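Local coordinates for protein ATP phosphoribosyltransferase regulatory subunit (Bacillus halodurans, PDB 3OD1) that is probably required, as a partner of the HisG subunit, for the first step of histidine biosynthesis and may allow its feedback regulation by histidine, at residues Val163-Val168 and Ala247-Leu252. Sequence-based numbering, arbitrary orientation.
Sequences VAIGHV and AEMTKL
H167 closes strand 162-167 and joins it to E248 on helix 240-258, which packs nearly antiparallel against this strand of the mixed sheet, in the region related to the class-II histidyl-tRNA synthetases; the short axes run 9.6 Å apart at 153°. With CG anti to the backbone N (chi1 -163°), the imidazole reaches for the helix. CB of H167 lies 3.7 Å from CE of selenomethionine M249. At the ring's far end, NE2 donates to E248 OE1 over 2.8 Å; the bond is nearly straight (170°) and lies in the ring plane, and the carboxylate is turned almost flat with the imidazole. ND1 caps the backbone N of G169 at the start of helix 168-179. Histidine suits this N-cap position because its two nitrogens serve separate partners; an alanine here would probably leave E248 without its donor and the G169 amide without its cap. Glutamate suits its partly exposed site, its extended chain carrying OE1 to the ring edge. Further back along the strand, buried, branched I165 and L252 suit a water-excluding contact, meeting tip to tip with CG2 of I165 3.9 Å from CD2 of L252. The long, unbranched M249 chain can bend at its last torsion, bringing SE to 4.2 Å from C of G166. The bonds are consistent with a proton on NE2 and a lone pair on ND1, together holding the ring against turning.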
loop_
_atom_site.group_PDB
_atom_site.type_symbol
_atom_site.label_atom_id
_atom_site.label_comp_id
_atom_site.label_asym_id
_atom_site.label_seq_id
_atom_site.Cartn_x
_atom_site.Cartn_y
_atom_site.Cartn_z
ATOM N N VAL B 163 14.011 -23.358 -5.782
ATOM C CA VAL B 163 12.996 -23.038 -6.772
ATOM C C VAL B 163 12.821 -24.259 -7.664
ATOM O O VAL B 163 13.765 -24.711 -8.314
ATOM C CB VAL B 163 13.408 -21.828 -7.606
ATOM C CG1 VAL B 163 12.346 -21.511 -8.677
ATOM C CG2 VAL B 163 13.634 -20.640 -6.683
ATOM N N ALA B 164 11.624 -24.820 -7.646
ATOM C CA ALA B 164 11.338 -26.015 -8.426
ATOM C C ALA B 164 10.728 -25.579 -9.754
ATOM O O ALA B 164 9.856 -24.706 -9.792
ATOM C CB ALA B 164 10.387 -26.917 -7.667
ATOM N N ILE B 165 11.200 -26.177 -10.843
ATOM C CA ILE B 165 10.805 -25.760 -12.181
ATOM C C ILE B 165 10.106 -26.896 -12.894
ATOM O O ILE B 165 10.666 -27.986 -12.997
ATOM C CB ILE B 165 12.043 -25.358 -13.003
ATOM C CG1 ILE B 165 12.793 -24.235 -12.284
ATOM C CG2 ILE B 165 11.642 -24.978 -14.435
ATOM C CD1 ILE B 165 14.054 -23.803 -12.970
ATOM N N GLY B 166 8.890 -26.638 -13.380
ATOM C CA GLY B 166 8.163 -27.586 -14.211
ATOM C C GLY B 166 7.881 -27.042 -15.606
ATOM O O GLY B 166 8.339 -25.957 -15.974
ATOM N N HIS B 167 7.120 -27.781 -16.401
ATOM C CA HIS B 167 6.783 -27.274 -17.719
ATOM C C HIS B 167 5.417 -27.769 -18.191
ATOM O O HIS B 167 5.208 -28.966 -18.362
ATOM C CB HIS B 167 7.875 -27.646 -18.727
ATOM C CG HIS B 167 7.819 -26.845 -19.989
ATOM N ND1 HIS B 167 6.665 -26.707 -20.727
ATOM C CD2 HIS B 167 8.771 -26.138 -20.642
ATOM C CE1 HIS B 167 6.906 -25.949 -21.782
ATOM N NE2 HIS B 167 8.175 -25.584 -21.749
ATOM N N VAL B 168 4.494 -26.837 -18.399
ATOM C CA VAL B 168 3.156 -27.171 -18.873
ATOM C C VAL B 168 3.199 -27.948 -20.190
ATOM O O VAL B 168 2.380 -28.840 -20.416
ATOM C CB VAL B 168 2.296 -25.904 -19.067
ATOM C CG1 VAL B 168 1.038 -26.216 -19.883
ATOM C CG2 VAL B 168 1.930 -25.316 -17.730
ATOM N N ALA B 247 13.662 -29.026 -24.424
ATOM C CA ALA B 247 14.740 -28.164 -24.903
ATOM C C ALA B 247 14.723 -26.813 -24.212
ATOM O O ALA B 247 15.776 -26.219 -23.957
ATOM C CB ALA B 247 14.652 -27.981 -26.419
ATOM N N GLU B 248 13.524 -26.322 -23.919
ATOM C CA GLU B 248 13.382 -25.056 -23.217
ATOM C C GLU B 248 13.878 -25.180 -21.782
ATOM O O GLU B 248 14.522 -24.268 -21.256
ATOM C CB GLU B 248 11.937 -24.573 -23.274
ATOM C CG GLU B 248 11.543 -24.157 -24.676
ATOM C CD GLU B 248 10.078 -23.833 -24.804
ATOM O OE1 GLU B 248 9.315 -24.129 -23.861
ATOM O OE2 GLU B 248 9.688 -23.282 -25.852
HETATM N N MSE B 249 13.607 -26.322 -21.162
HETATM C CA MSE B 249 14.115 -26.557 -19.823
HETATM C C MSE B 249 15.634 -26.659 -19.789
HETATM O O MSE B 249 16.268 -26.144 -18.872
HETATM C CB MSE B 249 13.433 -27.753 -19.157
HETATM C CG MSE B 249 12.296 -27.301 -18.222
HETATM SE SE MSE B 249 11.259 -28.773 -17.497
HETATM C CE MSE B 249 10.939 -29.749 -19.157
ATOM N N THR B 250 16.225 -27.293 -20.793
ATOM C CA THR B 250 17.678 -27.427 -20.815
ATOM C C THR B 250 18.360 -26.084 -21.064
ATOM O O THR B 250 19.336 -25.745 -20.398
ATOM C CB THR B 250 18.161 -28.471 -21.853
ATOM O OG1 THR B 250 17.999 -27.951 -23.178
ATOM C CG2 THR B 250 17.363 -29.752 -21.708
ATOM N N LYS B 251 17.862 -25.321 -22.027
ATOM C CA LYS B 251 18.416 -23.991 -22.227
ATOM C C LYS B 251 18.174 -23.081 -21.018
ATOM O O LYS B 251 19.025 -22.256 -20.676
ATOM C CB LYS B 251 17.898 -23.333 -23.499
ATOM C CG LYS B 251 18.558 -21.983 -23.724
ATOM C CD LYS B 251 18.512 -21.536 -25.171
ATOM C CE LYS B 251 19.358 -20.281 -25.362
ATOM N NZ LYS B 251 19.158 -19.669 -26.705
ATOM N N LEU B 252 17.017 -23.231 -20.375
ATOM C CA LEU B 252 16.711 -22.468 -19.162
ATOM C C LEU B 252 17.754 -22.739 -18.083
ATOM O O LEU B 252 18.256 -21.809 -17.444
ATOM C CB LEU B 252 15.318 -22.820 -18.632
ATOM C CG LEU B 252 14.939 -22.176 -17.303
ATOM C CD1 LEU B 252 15.123 -20.664 -17.388
ATOM C CD2 LEU B 252 13.508 -22.556 -16.909
#